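Local coordinates for protein leucine aminopeptidase (Legionella pneumophila, PDB 5GNE) that probably removes residues from the amino termini of peptides as a zinc-dependent aminopeptidase of family M28, at residues Y124-S128 against A129-T133; K77-D80 against K81-Y85; V249-F252 against L253-I257; F141-Q144 against F145-A149. All blocks are in the same frame, centred on the assembly; numbering follows the deposited sequence.

Contact 1: residues Y124-S128 against A129-T133; sequences YINRS and AKSRT
Around N126, S128, S131 and T133, within the loop between helices 111-123 and 132-151, the chain doubles back: a type I beta turn spans S128 to S131, closed by S131 N donating to S128 O at 3.1 Å, and helix 132-151 starts directly behind it. The turn brings R127 and T133 within 5.5 Å of each other, CA to CA. N126 works from the other arm. Its OD1 accepts from S128 N, 3.1 Å away and nearly straight at 170°, which makes an Asx turn, and it also takes the hydroxyl of S131, whose OG stands 2.7 Å from OD1 in the carbonyl plane. S131 is the N-cap; with chi1 75° its OG sits between the backbone N and the carbonyl carbon, from where it also meets G134 N in the first turn. T133 OG1 donates to N126 O at 2.8 Å from above the carbonyl plane, while its CG2 touches I125 CG2 and the CD1 corner of the Y124 ring. S128 OG, hydrogen-bonded chiefly to D196 OD1, also accepts from K130 N. R127 points the other way, its guanidinium held by carbonyls of I192, P200 and G201; its side chain comes within about 6 Å of those of the zinc ligands H191 and D204. One amide oxygen thus grips both the Asx turn and the helix cap, a shared acceptor that ties the helix start to a loop beside the metal site.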
loop_
_atom_site.group_PDB
_atom_site.type_symbol
_atom_site.label_atom_id
_atom_site.label_comp_id
_atom_site.label_asym_id
_atom_site.label_seq_id
_atom_site.Cartn_x
_atom_site.Cartn_y
_atom_site.Cartn_z
ATOM N N TYR A 124 -8.525 15.713 -8.436
ATOM C CA TYR A 124 -7.837 16.569 -7.457
ATOM C C TYR A 124 -6.551 17.119 -8.051
ATOM O O TYR A 124 -5.882 16.439 -8.831
ATOM C CB TYR A 124 -7.492 15.810 -6.175
ATOM C CG TYR A 124 -8.664 15.381 -5.324
ATOM C CD1 TYR A 124 -9.385 16.306 -4.569
ATOM C CD2 TYR A 124 -9.027 14.041 -5.248
ATOM C CE1 TYR A 124 -10.448 15.899 -3.770
ATOM C CE2 TYR A 124 -10.080 13.624 -4.461
ATOM C CZ TYR A 124 -10.787 14.549 -3.721
ATOM O OH TYR A 124 -11.839 14.122 -2.935
ATOM N N ILE A 125 -6.213 18.354 -7.702
ATOM C CA ILE A 125 -4.954 18.939 -8.156
ATOM C C ILE A 125 -3.768 18.062 -7.708
ATOM O O ILE A 125 -2.866 17.757 -8.494
ATOM C CB ILE A 125 -4.790 20.409 -7.661
ATOM C CG1 ILE A 125 -3.438 20.978 -8.104
ATOM C CG2 ILE A 125 -4.983 20.521 -6.146
ATOM C CD1 ILE A 125 -3.293 21.077 -9.619
ATOM N N ASN A 126 -3.795 17.655 -6.443
ATOM C CA ASN A 126 -2.930 16.608 -5.926
ATOM C C ASN A 126 -3.666 15.983 -4.752
ATOM O O ASN A 126 -4.725 16.470 -4.371
ATOM C CB ASN A 126 -1.570 17.172 -5.495
ATOM C CG ASN A 126 -1.687 18.246 -4.398
ATOM O OD1 ASN A 126 -2.231 17.988 -3.319
ATOM N ND2 ASN A 126 -1.176 19.448 -4.675
ATOM N N ARG A 127 -3.127 14.893 -4.208
ATOM C CA ARG A 127 -3.594 14.272 -2.975
ATOM C C ARG A 127 -2.439 14.218 -1.947
ATOM O O ARG A 127 -2.223 13.202 -1.273
ATOM C CB ARG A 127 -4.127 12.867 -3.254
ATOM C CG ARG A 127 -5.314 12.765 -4.179
ATOM C CD ARG A 127 -5.642 11.303 -4.492
ATOM N NE ARG A 127 -5.150 10.952 -5.824
ATOM C CZ ARG A 127 -4.225 10.036 -6.077
ATOM N NH1 ARG A 127 -3.690 9.327 -5.111
ATOM N NH2 ARG A 127 -3.851 9.811 -7.314
ATOM N N SER A 128 -1.714 15.324 -1.813
ATOM C CA SER A 128 -0.542 15.395 -0.940
ATOM C C SER A 128 -0.874 15.313 0.549
ATOM O O SER A 128 -1.885 15.839 0.989
ATOM C CB SER A 128 0.220 16.684 -1.219
ATOM O OG SER A 128 1.013 17.052 -0.109
ATOM N N ALA A 129 -0.003 14.685 1.333
ATOM C CA ALA A 129 -0.247 14.553 2.763
ATOM C C ALA A 129 -0.242 15.892 3.497
ATOM O O ALA A 129 -0.702 15.972 4.635
ATOM C CB ALA A 129 0.777 13.596 3.399
ATOM N N LYS A 130 0.291 16.928 2.857
ATOM C CA LYS A 130 0.292 18.266 3.438
ATOM C C LYS A 130 -0.897 19.119 3.003
ATOM O O LYS A 130 -1.188 20.129 3.644
ATOM C CB LYS A 130 1.567 19.039 3.073
ATOM C CG LYS A 130 2.868 18.463 3.555
ATOM C CD LYS A 130 4.041 19.322 3.075
ATOM C CE LYS A 130 5.049 19.562 4.206
ATOM N NZ LYS A 130 6.019 20.664 3.916
ATOM N N SER A 131 -1.578 18.749 1.918
ATOM C CA SER A 131 -2.551 19.676 1.336
ATOM C C SER A 131 -3.980 19.368 1.775
ATOM O O SER A 131 -4.278 18.299 2.304
ATOM C CB SER A 131 -2.470 19.685 -0.200
ATOM O OG SER A 131 -3.042 18.521 -0.776
ATOM N N ARG A 132 -4.849 20.347 1.571
ATOM C CA ARG A 132 -6.263 20.232 1.875
ATOM C C ARG A 132 -6.903 19.163 0.985
ATOM O O ARG A 132 -7.701 18.347 1.457
ATOM C CB ARG A 132 -6.941 21.599 1.730
ATOM C CG ARG A 132 -8.352 21.681 2.303
ATOM C CD ARG A 132 -8.372 21.088 3.731
ATOM N NE ARG A 132 -9.702 21.034 4.360
ATOM C CZ ARG A 132 -10.767 20.382 3.893
ATOM N NH1 ARG A 132 -10.708 19.757 2.740
ATOM N NH2 ARG A 132 -11.913 20.387 4.566
ATOM N N THR A 133 -6.583 19.179 -0.306
ATOM C CA THR A 133 -7.112 18.155 -1.197
ATOM C C THR A 133 -6.691 16.771 -0.747
ATOM O O THR A 133 -7.494 15.846 -0.774
ATOM C CB THR A 133 -6.668 18.366 -2.649
ATOM O OG1 THR A 133 -5.273 18.697 -2.684
ATOM C CG2 THR A 133 -7.461 19.488 -3.284
#

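Contact 2: residues K77-D80 against K81-Y85; sequences KLLD and KLTSY
T83 and S84 turn their hydroxyls back onto carbonyls of L79 and D80 near the C-terminal part of helix 75-81. T83 OG1 donates to L79 O at 2.8 Å, and S84 OG donates to D80 O at 2.7 Å; in both residues the hydroxyl sits between the backbone N and the carbonyl carbon (chi1 59° and 62°), which turns it back toward the helix. D80 O is gripped twice, because T83 N also reaches it, at 3.3 Å and from the opposite face of the carbonyl plane. Behind these bonds the regular ladder still runs, K81 N to K77 O and L82 N to L78 O, the latter 3.0 Å long. The apolar branches follow the same spacing. L78 CD1 meets L82 CD1 at 3.8 Å, the two side chains slanting past one another, and T83 CG2 lies 4.0 Å from L79 CD1, the threonine having its methyl toward L79 and its hydroxyl on the backbone. On the solvent side D80 OD2 and K81 NZ remain 4.5 Å apart, opposite charges beyond salt-bridge range. Farther out, L82 O accepts from the hydroxyl of Y313, which ties the departing chain to a distant loop. The leucine side of the turn rests on the four-stranded antiparallel sheet: L79 and T83 touch F33 of strand 33-38, and both, with L82, reach I11 of strand 8-13, while L78 and L82 lean on I65 and Y64 of helix 62-65, respectively.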
loop_
_atom_site.group_PDB
_atom_site.type_symbol
_atom_site.label_atom_id
_atom_site.label_comp_id
_atom_site.label_asym_id
_atom_site.label_seq_id
_atom_site.Cartn_x
_atom_site.Cartn_y
_atom_site.Cartn_z
ATOM N N LYS A 77 20.470 -1.709 16.778
ATOM C CA LYS A 77 19.535 -2.810 16.634
ATOM C C LYS A 77 18.347 -2.345 15.785
ATOM O O LYS A 77 17.832 -3.092 14.935
ATOM C CB LYS A 77 19.068 -3.334 17.984
ATOM C CG LYS A 77 18.402 -4.712 17.841
ATOM C CD LYS A 77 17.865 -5.195 19.167
ATOM C CE LYS A 77 18.942 -5.757 20.061
ATOM N NZ LYS A 77 18.311 -6.381 21.252
ATOM N N LEU A 78 17.944 -1.099 15.989
ATOM C CA LEU A 78 16.879 -0.511 15.193
ATOM C C LEU A 78 17.274 -0.510 13.716
ATOM O O LEU A 78 16.524 -0.957 12.841
ATOM C CB LEU A 78 16.587 0.909 15.666
ATOM C CG LEU A 78 15.533 1.639 14.828
ATOM C CD1 LEU A 78 14.124 1.317 15.304
ATOM C CD2 LEU A 78 15.768 3.141 14.899
ATOM N N LEU A 79 18.469 0.004 13.457
ATOM C CA LEU A 79 18.968 0.129 12.117
ATOM C C LEU A 79 19.067 -1.230 11.429
ATOM O O LEU A 79 18.638 -1.390 10.278
ATOM C CB LEU A 79 20.328 0.831 12.126
ATOM C CG LEU A 79 20.973 0.833 10.725
ATOM C CD1 LEU A 79 20.075 1.582 9.713
ATOM C CD2 LEU A 79 22.353 1.460 10.768
ATOM N N ASP A 80 19.595 -2.218 12.143
ATOM C CA ASP A 80 19.718 -3.564 11.584
ATOM C C ASP A 80 18.363 -4.201 11.288
ATOM O O ASP A 80 18.161 -4.782 10.220
ATOM C CB ASP A 80 20.531 -4.478 12.519
ATOM C CG ASP A 80 20.522 -5.934 12.070
ATOM O OD1 ASP A 80 21.233 -6.269 11.095
ATOM O OD2 ASP A 80 19.795 -6.748 12.682
ATOM N N LYS A 81 17.432 -4.100 12.222
ATOM C CA LYS A 81 16.194 -4.837 12.083
ATOM C C LYS A 81 15.233 -4.206 11.072
ATOM O O LYS A 81 14.418 -4.916 10.494
ATOM C CB LYS A 81 15.509 -4.976 13.459
ATOM C CG LYS A 81 15.200 -6.434 13.862
ATOM C CD LYS A 81 16.452 -7.221 14.323
ATOM C CE LYS A 81 16.089 -8.553 15.006
ATOM N NZ LYS A 81 16.939 -9.698 14.545
ATOM N N LEU A 82 15.341 -2.899 10.825
ATOM C CA LEU A 82 14.500 -2.255 9.810
ATOM C C LEU A 82 15.165 -2.274 8.410
ATOM O O LEU A 82 14.605 -1.718 7.464
ATOM C CB LEU A 82 14.175 -0.807 10.197
ATOM C CG LEU A 82 13.459 -0.517 11.524
ATOM C CD1 LEU A 82 13.037 0.945 11.644
ATOM C CD2 LEU A 82 12.257 -1.434 11.729
ATOM N N THR A 83 16.341 -2.895 8.270
ATOM C CA THR A 83 16.963 -2.978 6.941
ATOM C C THR A 83 17.304 -4.413 6.532
ATOM O O THR A 83 17.993 -4.640 5.565
ATOM C CB THR A 83 18.252 -2.139 6.850
ATOM O OG1 THR A 83 19.193 -2.597 7.822
ATOM C CG2 THR A 83 17.960 -0.678 7.106
ATOM N N SER A 84 16.786 -5.376 7.274
ATOM C CA SER A 84 16.966 -6.780 6.975
ATOM C C SER A 84 15.672 -7.498 7.237
ATOM O O SER A 84 14.875 -7.042 8.035
ATOM C CB SER A 84 18.082 -7.350 7.841
ATOM O OG SER A 84 17.726 -7.243 9.207
ATOM N N TYR A 85 15.460 -8.632 6.591
ATOM C CA TYR A 85 14.288 -9.434 6.908
ATOM C C TYR A 85 14.573 -10.914 6.888
ATOM O O TYR A 85 15.361 -11.391 6.095
ATOM C CB TYR A 85 13.126 -9.109 5.953
ATOM C CG TYR A 85 13.340 -9.501 4.504
ATOM C CD1 TYR A 85 12.974 -10.760 4.020
ATOM C CD2 TYR A 85 13.894 -8.595 3.609
ATOM C CE1 TYR A 85 13.171 -11.104 2.674
ATOM C CE2 TYR A 85 14.095 -8.926 2.266
ATOM C CZ TYR A 85 13.733 -10.177 1.802
ATOM O OH TYR A 85 13.938 -10.486 0.472
#

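Contact 3: residues V249-F252 against L253-I257; sequences VQDF and LQKKI
D251 and K255, one turn apart, form a salt bridge in which K255 NZ stands 3.4 Å from D251 OD2. The lysine runs extended from CG onward, laying its CE alongside the same carboxylate. The other oxygen, D251 OD1, accepts a hydrogen bond from a water 2.6 Å away, and that water also donates to Q254 OE1; both carboxylate oxygens thereby have a partner. Beneath these side chains the last helical bonds include Q254 N to Q250 O, at 170° nearly straight. K256 then adopts a positive phi of 55° and the helix ends in a Schellman motif: I257 N returns to F252 O at 3.1 Å, and K256 N to L253 O. That reversal swings I257 back over F252, where I257 CB lies 3.8 Å from F252 CD2 and I257 CD1 sits above one face of the ring, toward its rim. Y231 and W321 meet the same ring edge-to-face. Q250 sends NE2 to E324, passing L253 CD1 at 3.8 Å on the way. The chemistry is thus divided: the salt bridge and its water lie on the flank next to strand 157-164, whereas F252 and I257 pack against each other across the reversal that leads to strand 259-264.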
loop_
_atom_site.group_PDB
_atom_site.type_symbol
_atom_site.label_atom_id
_atom_site.label_comp_id
_atom_site.label_asym_id
_atom_site.label_seq_id
_atom_site.Cartn_x
_atom_site.Cartn_y
_atom_site.Cartn_z
ATOM N N VAL A 249 0.253 0.210 10.979
ATOM C CA VAL A 249 0.740 -1.068 11.482
ATOM C C VAL A 249 0.909 -1.027 13.005
ATOM O O VAL A 249 0.531 -1.969 13.726
ATOM C CB VAL A 249 2.071 -1.479 10.819
ATOM C CG1 VAL A 249 2.545 -2.765 11.420
ATOM C CG2 VAL A 249 1.840 -1.681 9.327
ATOM N N GLN A 250 1.437 0.085 13.495
ATOM C CA GLN A 250 1.539 0.301 14.927
ATOM C C GLN A 250 0.139 0.255 15.575
ATOM O O GLN A 250 -0.024 -0.319 16.660
ATOM C CB GLN A 250 2.251 1.629 15.218
ATOM C CG GLN A 250 3.708 1.619 14.761
ATOM C CD GLN A 250 4.542 0.524 15.434
ATOM O OE1 GLN A 250 4.602 0.439 16.665
ATOM N NE2 GLN A 250 5.193 -0.313 14.626
ATOM N N ASP A 251 -0.860 0.834 14.915
ATOM C CA ASP A 251 -2.221 0.812 15.457
ATOM C C ASP A 251 -2.777 -0.617 15.532
ATOM O O ASP A 251 -3.412 -0.990 16.528
ATOM C CB ASP A 251 -3.141 1.695 14.617
ATOM C CG ASP A 251 -4.517 1.864 15.237
ATOM O OD1 ASP A 251 -4.616 2.651 16.205
ATOM O OD2 ASP A 251 -5.503 1.261 14.748
ATOM N N PHE A 252 -2.477 -1.438 14.525
ATOM C CA PHE A 252 -2.858 -2.847 14.558
ATOM C C PHE A 252 -2.124 -3.596 15.692
ATOM O O PHE A 252 -2.656 -4.524 16.306
ATOM C CB PHE A 252 -2.520 -3.522 13.226
ATOM C CG PHE A 252 -3.631 -3.462 12.211
ATOM C CD1 PHE A 252 -3.950 -2.261 11.591
ATOM C CD2 PHE A 252 -4.361 -4.599 11.889
ATOM C CE1 PHE A 252 -4.977 -2.200 10.656
ATOM C CE2 PHE A 252 -5.398 -4.538 10.960
ATOM C CZ PHE A 252 -5.704 -3.332 10.344
ATOM N N LEU A 253 -0.878 -3.206 15.940
ATOM C CA LEU A 253 -0.081 -3.861 16.961
ATOM C C LEU A 253 -0.603 -3.512 18.348
ATOM O O LEU A 253 -0.761 -4.387 19.201
ATOM C CB LEU A 253 1.392 -3.468 16.830
ATOM C CG LEU A 253 2.178 -4.181 15.721
ATOM C CD1 LEU A 253 3.600 -3.639 15.608
ATOM C CD2 LEU A 253 2.199 -5.677 15.982
ATOM N N GLN A 254 -0.875 -2.229 18.562
ATOM C CA GLN A 254 -1.449 -1.771 19.815
ATOM C C GLN A 254 -2.812 -2.390 20.106
ATOM O O GLN A 254 -3.085 -2.805 21.229
ATOM C CB GLN A 254 -1.550 -0.250 19.805
ATOM C CG GLN A 254 -0.198 0.398 19.998
ATOM C CD GLN A 254 -0.126 1.815 19.475
ATOM O OE1 GLN A 254 -1.145 2.488 19.316
ATOM N NE2 GLN A 254 1.091 2.278 19.202
ATOM N N LYS A 255 -3.650 -2.497 19.082
ATOM C CA LYS A 255 -4.981 -3.049 19.274
ATOM C C LYS A 255 -4.947 -4.560 19.266
ATOM O O LYS A 255 -5.981 -5.207 19.449
ATOM C CB LYS A 255 -5.918 -2.567 18.181
ATOM C CG LYS A 255 -6.446 -1.190 18.417
ATOM C CD LYS A 255 -7.230 -0.738 17.212
ATOM C CE LYS A 255 -7.511 0.746 17.317
ATOM N NZ LYS A 255 -8.541 1.096 16.333
ATOM N N LYS A 256 -3.752 -5.117 19.112
ATOM C CA LYS A 256 -3.604 -6.560 19.121
ATOM C C LYS A 256 -4.492 -7.272 18.098
ATOM O O LYS A 256 -4.923 -8.391 18.334
ATOM C CB LYS A 256 -3.903 -7.086 20.525
ATOM C CG LYS A 256 -2.842 -7.990 21.135
ATOM C CD LYS A 256 -1.762 -7.215 21.874
ATOM C CE LYS A 256 -0.676 -8.165 22.377
ATOM N NZ LYS A 256 0.445 -7.464 23.061
ATOM N N ILE A 257 -4.816 -6.609 16.991
ATOM C CA ILE A 257 -5.548 -7.269 15.915
ATOM C C ILE A 257 -4.708 -8.334 15.209
ATOM O O ILE A 257 -3.653 -8.025 14.644
ATOM C CB ILE A 257 -6.041 -6.258 14.882
ATOM C CG1 ILE A 257 -6.997 -5.257 15.538
ATOM C CG2 ILE A 257 -6.761 -6.967 13.750
ATOM C CD1 ILE A 257 -7.196 -3.989 14.726
HETATM O O HOH W 1 -2.587 4.092 16.935
#

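Contact 4: residues F141-Q144 against F145-A149; sequences FKQQ and FDTLA
F141 opens the segment by offering its carbonyl to F145 N, 3.1 Å away, while its ring heads inward to V173 of strand 170-177 and L213 of helix 202-221. K142, next along, carries the charged part of the contact. Its chain leaves with CG anti to the backbone N, stays extended and bends only at the end (chi4 -77°), which delivers NZ to D146 OD2 at 3.0 Å. The ammonium arrives on the syn side of the carboxylate and 19° out of its plane. S159 OG of strand 157-164 is hydrogen-bonded to both K142 NZ and D146 OD1, making a triangle of polar groups against the sheet. The carbonyl of K142 takes D146 N in its plane at 2.9 Å, the bond almost straight at 176°. Q143 uses its carbonyl twice: T147 N comes to Q143 O at 2.8 Å and T147 OG1 at 2.9 Å, from opposite faces of the carbonyl plane, while the Q143 side chain runs alongside that of T147, pointing the same way. Q144 closes the segment with its oxygen accepting L148 N at 3.2 Å, and L148 CG packs 3.3 Å from that same oxygen. Inward, F145 spreads over V157, T175 and I177 and meets the F220 ring at a slant; D146 OD1 lies at the edge of the F145 ring, in its plane. F141 and F145 thus pack against strands of the sheet and against L213 and F220 of helix 202-221, and on that same sheet the ion pair lies against strand 157-164, where lysine and aspartate, both tied to one serine, would probably offset each other's charge.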
loop_
_atom_site.group_PDB
_atom_site.type_symbol
_atom_site.label_atom_id
_atom_site.label_comp_id
_atom_site.label_asym_id
_atom_site.label_seq_id
_atom_site.Cartn_x
_atom_site.Cartn_y
_atom_site.Cartn_z
ATOM N N PHE A 141 -12.691 8.744 0.814
ATOM C CA PHE A 141 -12.557 7.304 0.865
ATOM C C PHE A 141 -13.378 6.716 1.995
ATOM O O PHE A 141 -14.123 5.755 1.791
ATOM C CB PHE A 141 -11.079 6.925 1.037
ATOM C CG PHE A 141 -10.834 5.452 1.163
ATOM C CD1 PHE A 141 -10.841 4.840 2.411
ATOM C CD2 PHE A 141 -10.565 4.691 0.039
ATOM C CE1 PHE A 141 -10.613 3.485 2.543
ATOM C CE2 PHE A 141 -10.316 3.336 0.142
ATOM C CZ PHE A 141 -10.343 2.721 1.406
ATOM N N LYS A 142 -13.276 7.332 3.173
ATOM C CA LYS A 142 -13.975 6.844 4.364
ATOM C C LYS A 142 -15.468 6.839 4.096
ATOM O O LYS A 142 -16.179 5.879 4.393
ATOM C CB LYS A 142 -13.656 7.704 5.593
ATOM C CG LYS A 142 -14.097 7.041 6.905
ATOM C CD LYS A 142 -14.146 7.996 8.093
ATOM C CE LYS A 142 -14.609 7.264 9.349
ATOM N NZ LYS A 142 -16.090 7.032 9.348
ATOM N N GLN A 143 -15.934 7.939 3.546
ATOM C CA GLN A 143 -17.348 8.105 3.275
ATOM C C GLN A 143 -17.834 7.144 2.187
ATOM O O GLN A 143 -18.969 6.666 2.253
ATOM C CB GLN A 143 -17.617 9.561 2.917
ATOM C CG GLN A 143 -18.838 9.802 2.098
ATOM C CD GLN A 143 -18.850 11.213 1.585
ATOM O OE1 GLN A 143 -18.952 12.162 2.362
ATOM N NE2 GLN A 143 -18.692 11.370 0.274
ATOM N N GLN A 144 -16.983 6.844 1.200
ATOM C CA GLN A 144 -17.333 5.830 0.186
ATOM C C GLN A 144 -17.576 4.469 0.839
ATOM O O GLN A 144 -18.452 3.714 0.427
ATOM C CB GLN A 144 -16.245 5.680 -0.875
ATOM C CG GLN A 144 -15.983 6.901 -1.711
ATOM C CD GLN A 144 -17.188 7.321 -2.521
ATOM O OE1 GLN A 144 -17.771 8.369 -2.261
ATOM N NE2 GLN A 144 -17.573 6.503 -3.499
ATOM N N PHE A 145 -16.803 4.166 1.873
ATOM C CA PHE A 145 -16.982 2.905 2.570
ATOM C C PHE A 145 -18.260 2.956 3.394
ATOM O O PHE A 145 -19.120 2.086 3.262
ATOM C CB PHE A 145 -15.786 2.593 3.480
ATOM C CG PHE A 145 -15.931 1.303 4.245
ATOM C CD1 PHE A 145 -15.509 0.105 3.688
ATOM C CD2 PHE A 145 -16.511 1.281 5.513
ATOM C CE1 PHE A 145 -15.653 -1.098 4.393
ATOM C CE2 PHE A 145 -16.656 0.088 6.221
ATOM C CZ PHE A 145 -16.231 -1.099 5.659
ATOM N N ASP A 146 -18.387 3.988 4.226
ATOM C CA ASP A 146 -19.560 4.159 5.080
ATOM C C ASP A 146 -20.853 4.095 4.276
ATOM O O ASP A 146 -21.807 3.398 4.658
ATOM C CB ASP A 146 -19.485 5.489 5.833
ATOM C CG ASP A 146 -18.255 5.608 6.699
ATOM O OD1 ASP A 146 -17.704 4.561 7.107
ATOM O OD2 ASP A 146 -17.836 6.757 6.963
ATOM N N THR A 147 -20.878 4.824 3.162
ATOM C CA THR A 147 -22.038 4.847 2.287
ATOM C C THR A 147 -22.370 3.438 1.800
ATOM O O THR A 147 -23.518 2.990 1.902
ATOM C CB THR A 147 -21.830 5.776 1.077
ATOM O OG1 THR A 147 -21.775 7.142 1.514
ATOM C CG2 THR A 147 -22.981 5.608 0.084
ATOM N N LEU A 148 -21.368 2.753 1.257
ATOM C CA LEU A 148 -21.549 1.389 0.769
ATOM C C LEU A 148 -22.122 0.458 1.835
ATOM O O LEU A 148 -23.054 -0.306 1.575
ATOM C CB LEU A 148 -20.210 0.823 0.291
ATOM C CG LEU A 148 -19.761 1.160 -1.127
ATOM C CD1 LEU A 148 -18.380 0.578 -1.392
ATOM C CD2 LEU A 148 -20.762 0.648 -2.131
ATOM N N ALA A 149 -21.598 0.564 3.052
ATOM C CA ALA A 149 -22.071 -0.271 4.150
ATOM C C ALA A 149 -23.503 0.078 4.537
ATOM O O ALA A 149 -24.258 -0.797 4.950
ATOM C CB ALA A 149 -21.150 -0.152 5.352
#

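How the contacts relate
All four contacts are local and partly buried, but the mix differs: contact 1 buries polar residues (N126, R127, S128), whereas contacts 2 and 3 include several exposed ones (D80 and K81; Q254 and K255). Contacts 1 and 4 use the same helix, 132-151: the first is its start, ruled by side-chain caps, the second its later half, where the regular ladder leaves side chains to add a salt bridge. Contacts 2 and 3 lie toward the C-terminal parts of their helices, with hydroxyls on carbonyls in one and a Schellman reversal in the other. Contacts 3 and 4 flank the eight-stranded mixed sheet, whereas contact 2 belongs to the four-stranded one, away from the metals. Contact 1 comes nearest the zinc site.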